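Local coordinates for spindle assembly abnormal protein 6 (Caenorhabditis elegans, PDB 4G79) that serves as a central scaffold of the centriole, its globular N-terminal domain linking coiled-coil homodimers into the structure that sets ninefold symmetry, at residues Lys51-Glu56 / Asp90-Val95; Phe120-Lys125 / Lys132-Lys137. All coordinates share one frame; numbering follows the deposited sequence. Where two conformers were deposited one is given.

Contact 1 (Lys51-Glu56 / Asp90-Val95)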
loop_
_atom_site.group_PDB
_atom_site.type_symbol
_atom_site.label_atom_id
_atom_site.label_comp_id
_atom_site.label_asym_id
_atom_site.label_seq_id
_atom_site.Cartn_x
_atom_site.Cartn_y
_atom_site.Cartn_z
ATOM N N LYS A 51 10.400 20.348 -16.168
ATOM C CA LYS A 51 9.087 20.420 -15.526
ATOM C C LYS A 51 9.170 19.886 -14.112
ATOM O O LYS A 51 9.743 18.814 -13.860
ATOM C CB LYS A 51 8.033 19.647 -16.337
ATOM C CG LYS A 51 6.662 19.586 -15.645
ATOM C CD LYS A 51 5.699 18.745 -16.470
ATOM C CE LYS A 51 4.375 18.627 -15.770
ATOM N NZ LYS A 51 3.487 17.655 -16.471
ATOM N N GLU A 52 8.578 20.660 -13.197
ATOM C CA GLU A 52 8.469 20.364 -11.786
ATOM C C GLU A 52 7.040 20.396 -11.398
ATOM O O GLU A 52 6.329 21.266 -11.888
ATOM C CB GLU A 52 9.181 21.468 -10.977
ATOM C CG GLU A 52 10.661 21.268 -10.824
ATOM C CD GLU A 52 11.362 22.405 -10.114
ATOM O OE1 GLU A 52 10.803 23.524 -10.030
ATOM O OE2 GLU A 52 12.502 22.171 -9.658
ATOM N N LEU A 53 6.609 19.507 -10.496
ATOM C CA LEU A 53 5.282 19.633 -9.882
ATOM C C LEU A 53 5.526 20.273 -8.555
ATOM O O LEU A 53 6.555 19.966 -7.960
ATOM C CB LEU A 53 4.566 18.293 -9.697
ATOM C CG LEU A 53 4.132 17.564 -10.957
ATOM C CD1 LEU A 53 3.461 16.245 -10.564
ATOM C CD2 LEU A 53 3.155 18.426 -11.778
ATOM N N LYS A 54 4.648 21.169 -8.080
ATOM C CA LYS A 54 4.855 21.796 -6.774
ATOM C C LYS A 54 3.650 21.501 -5.900
ATOM O O LYS A 54 2.537 21.681 -6.358
ATOM C CB LYS A 54 5.086 23.313 -6.922
ATOM C CG LYS A 54 5.362 24.022 -5.602
ATOM C CD LYS A 54 6.044 25.324 -5.862
ATOM C CE LYS A 54 6.225 26.090 -4.563
ATOM N NZ LYS A 54 7.473 25.676 -3.871
ATOM N N PHE A 55 3.866 21.007 -4.659
ATOM C CA PHE A 55 2.779 20.723 -3.706
ATOM C C PHE A 55 2.888 21.711 -2.598
ATOM O O PHE A 55 3.996 21.927 -2.104
ATOM C CB PHE A 55 2.860 19.286 -3.159
ATOM C CG PHE A 55 2.507 18.241 -4.176
ATOM C CD1 PHE A 55 3.445 17.806 -5.105
ATOM C CD2 PHE A 55 1.236 17.669 -4.195
ATOM C CE1 PHE A 55 3.110 16.831 -6.050
ATOM C CE2 PHE A 55 0.911 16.692 -5.139
ATOM C CZ PHE A 55 1.844 16.299 -6.068
ATOM N N GLU A 56 1.783 22.370 -2.237
ATOM C CA GLU A 56 1.832 23.403 -1.191
ATOM C C GLU A 56 0.678 23.248 -0.263
ATOM O O GLU A 56 -0.466 23.086 -0.710
ATOM C CB GLU A 56 1.810 24.830 -1.769
ATOM C CG GLU A 56 3.004 25.238 -2.634
ATOM C CD GLU A 56 2.798 26.560 -3.349
ATOM O OE1 GLU A 56 2.244 26.545 -4.474
ATOM O OE2 GLU A 56 3.155 27.615 -2.773
ATOM N N ASP A 90 3.985 12.280 -16.120
ATOM C CA ASP A 90 3.036 13.086 -16.902
ATOM C C ASP A 90 1.581 12.856 -16.447
ATOM O O ASP A 90 0.785 13.787 -16.348
ATOM C CB ASP A 90 3.174 12.724 -18.395
ATOM C CG ASP A 90 2.376 13.608 -19.331
ATOM O OD1 ASP A 90 2.836 14.733 -19.616
ATOM O OD2 ASP A 90 1.301 13.165 -19.796
ATOM N N ALA A 91 1.228 11.593 -16.223
ATOM C CA ALA A 91 -0.135 11.224 -15.845
ATOM C C ALA A 91 -0.392 11.460 -14.349
ATOM O O ALA A 91 -1.534 11.696 -13.956
ATOM C CB ALA A 91 -0.380 9.767 -16.185
ATOM N N PHE A 92 0.661 11.407 -13.526
ATOM C CA PHE A 92 0.522 11.502 -12.070
ATOM C C PHE A 92 -0.318 12.692 -11.577
ATOM O O PHE A 92 -1.227 12.407 -10.792
ATOM C CB PHE A 92 1.878 11.502 -11.373
ATOM C CG PHE A 92 1.823 11.661 -9.873
ATOM C CD1 PHE A 92 1.317 10.638 -9.066
ATOM C CD2 PHE A 92 2.377 12.776 -9.258
ATOM C CE1 PHE A 92 1.329 10.753 -7.678
ATOM C CE2 PHE A 92 2.386 12.892 -7.868
ATOM C CZ PHE A 92 1.844 11.889 -7.087
ATOM N N PRO A 93 -0.114 13.990 -11.963
ATOM C CA PRO A 93 -0.978 15.046 -11.383
ATOM C C PRO A 93 -2.452 14.889 -11.790
ATOM O O PRO A 93 -3.331 15.096 -10.979
ATOM C CB PRO A 93 -0.372 16.349 -11.929
ATOM C CG PRO A 93 0.367 15.932 -13.185
ATOM C CD PRO A 93 0.915 14.579 -12.859
ATOM N N LYS A 94 -2.703 14.480 -13.009
ATOM C CA LYS A 94 -4.045 14.272 -13.549
ATOM C C LYS A 94 -4.820 13.222 -12.743
ATOM O O LYS A 94 -5.965 13.443 -12.379
ATOM C CB LYS A 94 -3.950 13.816 -15.028
ATOM C CG LYS A 94 -3.066 14.701 -15.920
ATOM C CD LYS A 94 -2.936 14.112 -17.327
ATOM C CE LYS A 94 -2.166 15.018 -18.254
ATOM N NZ LYS A 94 -1.976 14.392 -19.591
ATOM N N VAL A 95 -4.203 12.068 -12.511
ATOM C CA VAL A 95 -4.831 10.943 -11.803
ATOM C C VAL A 95 -5.015 11.309 -10.325
ATOM O O VAL A 95 -6.061 11.019 -9.754
ATOM C CB VAL A 95 -4.009 9.633 -12.026
ATOM C CG1 VAL A 95 -4.657 8.458 -11.329
ATOM C CG2 VAL A 95 -3.893 9.310 -13.527
HETATM O O HOH W 1 0.804 16.443 -16.876
#
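Leu53 reaches out of strand 51-58 and lays its two methyls against Pro93 in the first turn of helix 92-102. CD1 sits 3.8 Å from Pro93 CD, while CD2 lies 4.0 Å from Pro93 CG, and the leucine fork meets the pyrrolidine ring at about a right angle. The same CD1 also touches Phe92, coming in at the edge of the phenyl ring and near its plane, 3.9 Å from CD2 of Phe92. With CG of Leu53 anti to its own carbonyl carbon (chi1 -68°) and CD2 and CD1 spread toward the helix, one branched side chain engages two consecutive helical residues. Farther along the strand, Phe55 adds the far end of its ring: CZ of Phe55 approaches CE2 of Phe92 to 3.9 Å, the two rings meeting obliquely. In the N-terminal head domain of SAS-6, related to that of XRCC4, a beta-sandwich is combined with helices, and here the start of one helix packs against a sheet strand through apolar side chains, with no direct hydrogen bond between the segments. Strands 29-44 and 66-71 flank strand 51-58 by backbone pairing, and Tyr76 also meets the Phe92 ring. At the more open margin, the extended chain of Lys51 carries NZ to 4.3 Å from OD1 of Asp90 in the conformer given, too far for a salt bridge. A water spans this end instead, donating to Asp90 O at 2.7 Å and weakly accepting from Lys51 NZ.

Contact 2 (Phe120-Lys125 / Lys132-Lys137)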
loop_
_atom_site.group_PDB
_atom_site.type_symbol
_atom_site.label_atom_id
_atom_site.label_comp_id
_atom_site.label_asym_id
_atom_site.label_seq_id
_atom_site.Cartn_x
_atom_site.Cartn_y
_atom_site.Cartn_z
ATOM N N PHE A 120 2.978 14.620 4.158
ATOM C CA PHE A 120 1.642 14.673 3.605
ATOM C C PHE A 120 1.372 13.243 3.110
ATOM O O PHE A 120 2.123 12.743 2.265
ATOM C CB PHE A 120 1.576 15.723 2.467
ATOM C CG PHE A 120 0.278 15.754 1.685
ATOM C CD1 PHE A 120 0.086 14.921 0.591
ATOM C CD2 PHE A 120 -0.753 16.621 2.046
ATOM C CE1 PHE A 120 -1.113 14.958 -0.135
ATOM C CE2 PHE A 120 -1.931 16.678 1.304
ATOM C CZ PHE A 120 -2.111 15.835 0.233
ATOM N N GLU A 121 0.330 12.610 3.609
ATOM C CA GLU A 121 0.004 11.236 3.231
ATOM C C GLU A 121 -1.383 11.173 2.667
ATOM O O GLU A 121 -2.313 11.656 3.307
ATOM C CB GLU A 121 0.102 10.319 4.455
ATOM C CG GLU A 121 1.428 10.361 5.205
ATOM C CD GLU A 121 1.616 9.227 6.197
ATOM O OE1 GLU A 121 0.683 8.955 6.989
ATOM O OE2 GLU A 121 2.708 8.617 6.196
ATOM N N LEU A 122 -1.521 10.622 1.459
ATOM C CA LEU A 122 -2.813 10.474 0.794
ATOM C C LEU A 122 -3.229 9.006 0.828
ATOM O O LEU A 122 -2.421 8.155 0.480
ATOM C CB LEU A 122 -2.729 10.996 -0.664
ATOM C CG LEU A 122 -4.050 10.965 -1.451
ATOM C CD1 LEU A 122 -5.126 11.799 -0.753
ATOM C CD2 LEU A 122 -3.821 11.499 -2.846
ATOM N N PHE A 123 -4.497 8.720 1.198
ATOM C CA PHE A 123 -5.016 7.353 1.293
ATOM C C PHE A 123 -6.276 7.206 0.563
ATOM O O PHE A 123 -6.968 8.188 0.361
ATOM C CB PHE A 123 -5.304 6.957 2.765
ATOM C CG PHE A 123 -4.123 6.985 3.702
ATOM C CD1 PHE A 123 -3.703 8.183 4.285
ATOM C CD2 PHE A 123 -3.468 5.810 4.055
ATOM C CE1 PHE A 123 -2.636 8.202 5.181
ATOM C CE2 PHE A 123 -2.386 5.833 4.940
ATOM C CZ PHE A 123 -1.990 7.028 5.509
ATOM N N SER A 124 -6.610 5.973 0.199
ATOM C CA SER A 124 -7.918 5.624 -0.352
ATOM C C SER A 124 -8.299 4.275 0.297
ATOM O O SER A 124 -7.894 3.216 -0.185
ATOM C CB SER A 124 -7.881 5.588 -1.874
ATOM O OG SER A 124 -9.185 5.363 -2.378
ATOM N N LYS A 125 -8.961 4.329 1.470
ATOM C CA LYS A 125 -9.279 3.141 2.274
ATOM C C LYS A 125 -10.080 2.126 1.519
ATOM O O LYS A 125 -10.826 2.437 0.600
ATOM C CB LYS A 125 -10.001 3.481 3.608
ATOM C CG LYS A 125 -11.423 4.014 3.478
ATOM C CD LYS A 125 -12.185 3.949 4.818
ATOM C CE LYS A 125 -13.595 4.483 4.697
ATOM N NZ LYS A 125 -14.472 3.621 3.850
ATOM N N LYS A 132 -2.863 3.404 1.448
ATOM C CA LYS A 132 -1.974 4.558 1.199
ATOM C C LYS A 132 -1.629 4.679 -0.278
ATOM O O LYS A 132 -1.241 3.688 -0.903
ATOM C CB LYS A 132 -0.673 4.478 2.013
ATOM C CG LYS A 132 0.104 5.816 2.013
ATOM C CD LYS A 132 1.553 5.653 2.430
ATOM C CE LYS A 132 1.835 6.022 3.859
ATOM N NZ LYS A 132 3.292 5.951 4.166
ATOM N N ILE A 133 -1.800 5.878 -0.852
ATOM C CA ILE A 133 -1.448 6.106 -2.251
ATOM C C ILE A 133 0.024 6.519 -2.289
ATOM O O ILE A 133 0.850 5.854 -2.938
ATOM C CB ILE A 133 -2.401 7.140 -2.902
ATOM C CG1 ILE A 133 -3.879 6.643 -2.782
ATOM C CG2 ILE A 133 -2.010 7.353 -4.386
ATOM C CD1 ILE A 133 -4.939 7.640 -3.299
ATOM N N PHE A 134 0.367 7.589 -1.559
ATOM C CA PHE A 134 1.759 8.028 -1.478
ATOM C C PHE A 134 1.890 8.940 -0.294
ATOM O O PHE A 134 0.896 9.328 0.302
ATOM C CB PHE A 134 2.215 8.739 -2.804
ATOM C CG PHE A 134 1.676 10.139 -3.035
ATOM C CD1 PHE A 134 0.421 10.335 -3.598
ATOM C CD2 PHE A 134 2.435 11.260 -2.703
ATOM C CE1 PHE A 134 -0.088 11.623 -3.778
ATOM C CE2 PHE A 134 1.935 12.555 -2.898
ATOM C CZ PHE A 134 0.676 12.730 -3.434
ATOM N N SER A 135 3.116 9.261 0.055
ATOM C CA SER A 135 3.437 10.249 1.063
ATOM C C SER A 135 4.604 11.058 0.519
ATOM O O SER A 135 5.423 10.535 -0.234
ATOM C CB SER A 135 3.746 9.616 2.423
ATOM O OG SER A 135 4.950 8.874 2.422
ATOM N N ILE A 136 4.666 12.326 0.878
ATOM C CA ILE A 136 5.745 13.204 0.447
ATOM C C ILE A 136 6.101 14.115 1.602
ATOM O O ILE A 136 5.215 14.567 2.315
ATOM C CB ILE A 136 5.323 13.980 -0.848
ATOM C CG1 ILE A 136 6.508 14.764 -1.467
ATOM C CG2 ILE A 136 4.054 14.842 -0.661
ATOM C CD1 ILE A 136 6.313 15.259 -2.914
ATOM N N LYS A 137 7.396 14.350 1.805
ATOM C CA LYS A 137 7.878 15.263 2.828
ATOM C C LYS A 137 7.809 16.700 2.284
ATOM O O LYS A 137 8.407 17.003 1.249
ATOM C CB LYS A 137 9.314 14.885 3.229
ATOM C CG LYS A 137 9.874 15.679 4.405
ATOM C CD LYS A 137 11.237 15.163 4.808
ATOM C CE LYS A 137 11.826 15.932 5.966
ATOM N NZ LYS A 137 13.056 15.279 6.492
#
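A classic beta bulge interrupts the antiparallel hairpin of strands 117-123 and 132-140, where Ile133 and Phe134 both face Leu122. Leu122 O accepts from Ile133 N at 2.7 Å, and Leu122 N donates to Phe134 O at 3.0 Å, the latter nearly straight at 168°. Beyond the bulge, Phe120 and Ile136 form a hydrogen-bonded pair, joined in both directions between N and O at 2.9 Å. The extra residue brings Ile133 alongside Leu122, with CD1 of Ile133 3.9 Å from CG of Leu122, while CD2 of Leu122 meets CE1 of Phe134 at 3.8 Å. On the face bearing Glu121 and Phe123, CG of Lys132 lies over the face of the Phe123 ring in a CH-pi contact, 4.3 Å from the ring centroid. A bend at chi3 (-100°) then takes NZ of Lys132 to a weak 3.4 Å bond with Glu121 OE2, part of a salt bridge. Helix 92-102 covers Leu122 and Phe134 through Leu100 and Ile96, helix 73-83 also packs on Phe134, Ile133 touches Ile128 of the second subunit, and strand 106-111 pairs with the other edge of strand 117-123.

In the fold
Both contacts are largely buried, and both bring in helix 92-102: contact 1 holds its first turn to strand 51-58, whereas the hairpin of contact 2 lies against residues farther along it. They touch where CZ of Phe92 meets CE1 of Phe134 at 3.8 Å, an edge-to-face ring pair that continues the apolar interior from one to the other, their centres about 14 Å apart. Their chemistry differs with their place. Contact 2 joins neighbouring strands and combines backbone hydrogen bonds with side-chain packing on both faces; contact 1 crosses between sheet and helix by side chains alone, apart from one bridging water. Across 51-56/90-95 the opposite charges stay apart, whereas in 120-125/132-137 a salt bridge joins two partly exposed residues.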